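Local coordinates for protein translation initiation factor eIF2B, subunit delta (Archaeoglobus fulgidus, PDB 1T5O) that probably interconverts methylthioribose-1-phosphate and methylthioribulose-1-phosphate, an aldose-ketose isomerisation in methionine biosynthesis, as a member of the eIF-2B alpha/beta/delta family, at residues Asp234-Asp239 with Lys267-Trp272; Pro260-Ala265 with Val317-Thr322. All coordinates share one frame; numbering follows the deposited sequence.

In the fold
After strand 228-231 of the large mixed sheet the chain enters 234-239, the edge of a small antiparallel sheet; helix 247-256 then brings it back to the mixed sheet as strand 261-264. Contact 1 closes the first loop when the segment 267-272, just beyond that strand, returns to 234-239. Contact 2 opens at 260-265, before contact 1 has closed, and closes at 317-322, so the two loops cross. Their centres lie about 12 Å apart. F270, bridged through its backbone to I236 of edge strand 235-237, packs on L320 and T322, and I236 CD1 also touches A265 CB; loop 267-272 thus lies between the edge of the small sheet and the large sheet.

Contact 1 (Asp234-Asp239 with Lys267-Trp272); sequences DRIVRD and KATFDW
The methylene CG of R238 sits squarely over the five-membered ring of W272, 3.6 Å from its centroid, a CH-pi contact made above the ring's middle. The same arginine then bends at chi3 (-51°) to bring NH1 to the carbonyl oxygen of W272; this oxygen lies at the edge of the guanidinium, in its plane, and the N-H...O angle is 172°. I236 reaches the other aromatic ring, its CD1 over one face of F270 and offset toward the rim, while its CG2 meets the edge of the W272 indole. R235 NH1 forms a salt bridge with D271 OD2 at 3.4 Å. Two backbone bonds set this spacing, I236 N to T269 O and D271 N to I236 O (2.8 Å), around a single bridge between I236, in the edge strand 235-237, and F270. Further out, V335 and P336 of helix 331-338 also touch W272. An alanine at W272 removes the indole, which would probably leave the R238 chain freer to turn and open a gap between I236 CG2 and helix 331-338. D234, the predicted proton donor, joins R235 in a classic beta bulge opposite F242. D271 OD2 lies well out of the R235 guanidinium plane, consistent with a salt bridge resting on charge alone, with no N-H aimed at the oxygen.

Contact 2 (Pro260-Ala265 with Val317-Thr322); sequences PFYVAA and VTALIT
I321 N donates to V263 O at 2.8 Å, the shortest polar bond between the two strands and a nearly straight one; the same oxygen also meets the CA of L320. A weak bond joins V263 N to A319 O, and A265 N donates to I321 O. At the start of the pairing T318 grips F261 twice: its OG1 accepts from F261 N at 2.9 Å, and its N donates to F261 O in the carbonyl plane. The hydroxyl reaches the first bond because OG1 stands beside its own backbone N (chi1 -51°), so a side chain serves where the strand pairing begins. Parallel strands 261-264 and 319-322 are thus neighbours in the mixed sheet of this Rossmann-like domain, flanked by strands 228-231 and 325-327. On the face bearing Y262, A319, A264 and I321, Y262 CE1 lies 3.7 Å from A319 CB, while A319 O lies at the ring's edge, in its plane; I321 CD1 touches Y262 CB. V263 and L320 point to the other face, where V263 CB packs on L320 CD2 at 4.0 Å. The V263 and V317 side chains cross at about a right angle, V263 CG2 meeting both V317 methyls. T322 turns OG1 to Y324 N and G325 O, while its CG2 rests 3.3 Å from A265 O.

Contact 1 (Asp234-Asp239 with Lys267-Trp272)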
loop_
_atom_site.group_PDB
_atom_site.type_symbol
_atom_site.label_atom_id
_atom_site.label_comp_id
_atom_site.label_asym_id
_atom_site.label_seq_id
_atom_site.Cartn_x
_atom_site.Cartn_y
_atom_site.Cartn_z
ATOM N N ASP A 234 -2.334 -18.142 6.920
ATOM C CA ASP A 234 -3.712 -18.353 7.311
ATOM C C ASP A 234 -4.072 -19.787 6.983
ATOM O O ASP A 234 -4.913 -20.393 7.639
ATOM C CB ASP A 234 -4.613 -17.397 6.565
ATOM C CG ASP A 234 -4.492 -15.996 7.094
ATOM O OD1 ASP A 234 -4.831 -15.788 8.291
ATOM O OD2 ASP A 234 -4.047 -15.108 6.334
ATOM N N ARG A 235 -3.414 -20.329 5.966
ATOM C CA ARG A 235 -3.695 -21.690 5.553
ATOM C C ARG A 235 -2.631 -22.182 4.596
ATOM O O ARG A 235 -2.272 -21.483 3.646
ATOM C CB ARG A 235 -5.045 -21.751 4.856
ATOM C CG ARG A 235 -5.638 -23.123 4.934
ATOM C CD ARG A 235 -6.010 -23.622 3.592
ATOM N NE ARG A 235 -7.202 -23.008 3.028
ATOM C CZ ARG A 235 -8.404 -22.968 3.606
ATOM N NH1 ARG A 235 -8.602 -23.486 4.813
ATOM N NH2 ARG A 235 -9.446 -22.484 2.929
ATOM N N ILE A 236 -2.155 -23.400 4.820
ATOM C CA ILE A 236 -1.124 -23.949 3.957
ATOM C C ILE A 236 -1.612 -25.221 3.279
ATOM O O ILE A 236 -1.940 -26.201 3.948
ATOM C CB ILE A 236 0.157 -24.235 4.758
ATOM C CG1 ILE A 236 0.646 -22.913 5.410
ATOM C CG2 ILE A 236 1.229 -24.851 3.806
ATOM C CD1 ILE A 236 1.854 -23.015 6.328
ATOM N N VAL A 237 -1.680 -25.183 1.946
ATOM C CA VAL A 237 -2.126 -26.330 1.156
ATOM C C VAL A 237 -0.904 -26.908 0.443
ATOM O O VAL A 237 0.194 -26.356 0.559
ATOM C CB VAL A 237 -3.257 -25.930 0.166
ATOM C CG1 VAL A 237 -4.475 -25.443 0.970
ATOM C CG2 VAL A 237 -2.770 -24.846 -0.824
ATOM N N ARG A 238 -1.079 -27.997 -0.303
ATOM C CA ARG A 238 0.064 -28.658 -0.910
ATOM C C ARG A 238 0.922 -27.889 -1.874
ATOM O O ARG A 238 2.087 -28.242 -2.051
ATOM C CB ARG A 238 -0.351 -29.986 -1.552
ATOM C CG ARG A 238 -0.864 -30.977 -0.523
ATOM C CD ARG A 238 -0.666 -32.416 -0.961
ATOM N NE ARG A 238 -1.163 -32.676 -2.298
ATOM C CZ ARG A 238 -2.441 -32.832 -2.618
ATOM N NH1 ARG A 238 -3.387 -32.755 -1.687
ATOM N NH2 ARG A 238 -2.772 -33.081 -3.875
ATOM N N ASP A 239 0.371 -26.864 -2.509
ATOM C CA ASP A 239 1.163 -26.073 -3.444
ATOM C C ASP A 239 1.219 -24.605 -3.080
ATOM O O ASP A 239 1.705 -23.791 -3.871
ATOM C CB ASP A 239 0.606 -26.214 -4.860
ATOM C CG ASP A 239 -0.897 -25.889 -4.951
ATOM O OD1 ASP A 239 -1.410 -25.840 -6.079
ATOM O OD2 ASP A 239 -1.575 -25.696 -3.914
ATOM N N LYS A 267 1.152 -26.777 13.002
ATOM C CA LYS A 267 0.598 -27.904 12.258
ATOM C C LYS A 267 -0.869 -27.693 11.895
ATOM O O LYS A 267 -1.296 -27.999 10.775
ATOM C CB LYS A 267 0.746 -29.202 13.085
ATOM C CG LYS A 267 0.129 -30.456 12.433
ATOM C CD LYS A 267 0.500 -31.727 13.234
ATOM C CE LYS A 267 -0.170 -32.956 12.653
ATOM N NZ LYS A 267 0.287 -34.181 13.378
ATOM N N ALA A 268 -1.634 -27.147 12.830
ATOM C CA ALA A 268 -3.066 -26.937 12.625
ATOM C C ALA A 268 -3.420 -25.983 11.469
ATOM O O ALA A 268 -4.556 -25.967 11.003
ATOM C CB ALA A 268 -3.721 -26.451 13.922
ATOM N N THR A 269 -2.455 -25.207 10.996
ATOM C CA THR A 269 -2.724 -24.286 9.891
ATOM C C THR A 269 -2.590 -24.992 8.526
ATOM O O THR A 269 -3.028 -24.476 7.486
ATOM C CB THR A 269 -1.784 -23.077 10.013
ATOM O OG1 THR A 269 -2.121 -22.379 11.218
ATOM C CG2 THR A 269 -1.925 -22.118 8.849
ATOM N N PHE A 270 -2.002 -26.186 8.530
ATOM C CA PHE A 270 -1.863 -26.937 7.299
ATOM C C PHE A 270 -3.218 -27.587 6.960
ATOM O O PHE A 270 -3.953 -27.970 7.855
ATOM C CB PHE A 270 -0.793 -28.017 7.436
ATOM C CG PHE A 270 0.615 -27.466 7.506
ATOM C CD1 PHE A 270 1.037 -26.714 8.620
ATOM C CD2 PHE A 270 1.504 -27.686 6.463
ATOM C CE1 PHE A 270 2.351 -26.187 8.682
ATOM C CE2 PHE A 270 2.808 -27.170 6.518
ATOM C CZ PHE A 270 3.232 -26.427 7.620
ATOM N N ASP A 271 -3.532 -27.672 5.671
ATOM C CA ASP A 271 -4.791 -28.263 5.159
ATOM C C ASP A 271 -4.232 -29.070 3.980
ATOM O O ASP A 271 -4.522 -28.771 2.820
ATOM C CB ASP A 271 -5.720 -27.137 4.667
ATOM C CG ASP A 271 -7.158 -27.605 4.404
ATOM O OD1 ASP A 271 -7.470 -28.819 4.522
ATOM O OD2 ASP A 271 -7.987 -26.741 4.078
ATOM N N TRP A 272 -3.462 -30.113 4.305
ATOM C CA TRP A 272 -2.730 -30.894 3.307
ATOM C C TRP A 272 -3.491 -31.768 2.328
ATOM O O TRP A 272 -2.881 -32.299 1.391
ATOM C CB TRP A 272 -1.634 -31.726 4.004
ATOM C CG TRP A 272 -0.364 -31.874 3.188
ATOM C CD1 TRP A 272 0.166 -33.027 2.697
ATOM C CD2 TRP A 272 0.521 -30.818 2.779
ATOM N NE1 TRP A 272 1.326 -32.758 1.999
ATOM C CE2 TRP A 272 1.564 -31.410 2.038
ATOM C CE3 TRP A 272 0.527 -29.428 2.968
ATOM C CZ2 TRP A 272 2.612 -30.661 1.476
ATOM C CZ3 TRP A 272 1.575 -28.676 2.409
ATOM C CH2 TRP A 272 2.601 -29.310 1.669
#

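Contact 2 (Pro260-Ala265 with Val317-Thr322)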
loop_
_atom_site.group_PDB
_atom_site.type_symbol
_atom_site.label_atom_id
_atom_site.label_comp_id
_atom_site.label_asym_id
_atom_site.label_seq_id
_atom_site.Cartn_x
_atom_site.Cartn_y
_atom_site.Cartn_z
ATOM N N PRO A 260 16.089 -15.136 1.995
ATOM C CA PRO A 260 15.314 -16.232 2.602
ATOM C C PRO A 260 13.918 -15.767 2.996
ATOM O O PRO A 260 13.769 -14.706 3.610
ATOM C CB PRO A 260 16.174 -16.648 3.815
ATOM C CG PRO A 260 17.617 -16.348 3.316
ATOM C CD PRO A 260 17.436 -15.016 2.592
ATOM N N PHE A 261 12.901 -16.547 2.608
ATOM C CA PHE A 261 11.503 -16.214 2.905
ATOM C C PHE A 261 10.916 -17.357 3.749
ATOM O O PHE A 261 10.770 -18.495 3.290
ATOM C CB PHE A 261 10.723 -16.039 1.585
ATOM C CG PHE A 261 9.299 -15.576 1.768
ATOM C CD1 PHE A 261 8.972 -14.218 1.686
ATOM C CD2 PHE A 261 8.270 -16.509 1.964
ATOM C CE1 PHE A 261 7.652 -13.788 1.783
ATOM C CE2 PHE A 261 6.937 -16.087 2.064
ATOM C CZ PHE A 261 6.628 -14.732 1.974
ATOM N N TYR A 262 10.610 -17.055 4.998
ATOM C CA TYR A 262 10.083 -18.069 5.904
ATOM C C TYR A 262 8.628 -17.848 6.267
ATOM O O TYR A 262 8.178 -16.710 6.382
ATOM C CB TYR A 262 10.921 -18.088 7.199
ATOM C CG TYR A 262 12.367 -18.430 6.960
ATOM C CD1 TYR A 262 12.726 -19.663 6.402
ATOM C CD2 TYR A 262 13.386 -17.510 7.279
ATOM C CE1 TYR A 262 14.048 -19.970 6.173
ATOM C CE2 TYR A 262 14.736 -17.811 7.044
ATOM C CZ TYR A 262 15.054 -19.036 6.498
ATOM O OH TYR A 262 16.361 -19.365 6.292
ATOM N N VAL A 263 7.898 -18.945 6.434
ATOM C CA VAL A 263 6.506 -18.867 6.853
ATOM C C VAL A 263 6.424 -19.619 8.194
ATOM O O VAL A 263 6.769 -20.802 8.290
ATOM C CB VAL A 263 5.537 -19.540 5.837
ATOM C CG1 VAL A 263 4.150 -19.534 6.428
ATOM C CG2 VAL A 263 5.543 -18.776 4.490
ATOM N N ALA A 264 5.996 -18.923 9.231
ATOM C CA ALA A 264 5.890 -19.547 10.546
ATOM C C ALA A 264 4.424 -19.912 10.782
ATOM O O ALA A 264 3.559 -19.035 10.781
ATOM C CB ALA A 264 6.384 -18.556 11.637
ATOM N N ALA A 265 4.135 -21.197 10.972
ATOM C CA ALA A 265 2.740 -21.609 11.228
ATOM C C ALA A 265 2.698 -22.968 11.866
ATOM O O ALA A 265 3.461 -23.841 11.488
ATOM C CB ALA A 265 1.932 -21.648 9.935
ATOM N N VAL A 317 9.057 -20.263 -0.957
ATOM C CA VAL A 317 9.212 -20.402 0.496
ATOM C C VAL A 317 10.479 -21.218 0.777
ATOM O O VAL A 317 10.595 -22.378 0.351
ATOM C CB VAL A 317 7.990 -21.111 1.103
ATOM C CG1 VAL A 317 8.194 -21.322 2.614
ATOM C CG2 VAL A 317 6.719 -20.261 0.824
ATOM N N THR A 318 11.426 -20.598 1.470
ATOM C CA THR A 318 12.710 -21.228 1.798
ATOM C C THR A 318 12.523 -22.357 2.810
ATOM O O THR A 318 13.178 -23.402 2.726
ATOM C CB THR A 318 13.692 -20.173 2.385
ATOM O OG1 THR A 318 13.748 -19.039 1.501
ATOM C CG2 THR A 318 15.108 -20.776 2.551
ATOM N N ALA A 319 11.633 -22.138 3.776
ATOM C CA ALA A 319 11.351 -23.162 4.763
ATOM C C ALA A 319 10.114 -22.776 5.552
ATOM O O ALA A 319 9.777 -21.592 5.654
ATOM C CB ALA A 319 12.575 -23.332 5.732
ATOM N N LEU A 320 9.454 -23.785 6.115
ATOM C CA LEU A 320 8.287 -23.592 6.954
ATOM C C LEU A 320 8.788 -23.787 8.402
ATOM O O LEU A 320 9.521 -24.720 8.687
ATOM C CB LEU A 320 7.212 -24.645 6.604
ATOM C CG LEU A 320 6.735 -24.650 5.146
ATOM C CD1 LEU A 320 5.865 -25.868 4.872
ATOM C CD2 LEU A 320 5.967 -23.356 4.842
ATOM N N ILE A 321 8.410 -22.884 9.302
ATOM C CA ILE A 321 8.801 -22.983 10.695
ATOM C C ILE A 321 7.554 -23.383 11.475
ATOM O O ILE A 321 6.623 -22.593 11.580
ATOM C CB ILE A 321 9.299 -21.627 11.245
ATOM C CG1 ILE A 321 10.469 -21.104 10.406
ATOM C CG2 ILE A 321 9.743 -21.804 12.698
ATOM C CD1 ILE A 321 10.843 -19.645 10.734
ATOM N N THR A 322 7.556 -24.583 12.044
ATOM C CA THR A 322 6.393 -25.099 12.789
ATOM C C THR A 322 6.797 -25.519 14.212
ATOM O O THR A 322 7.976 -25.476 14.546
ATOM C CB THR A 322 5.801 -26.342 12.052
ATOM O OG1 THR A 322 6.611 -27.503 12.313
ATOM C CG2 THR A 322 5.752 -26.083 10.525
#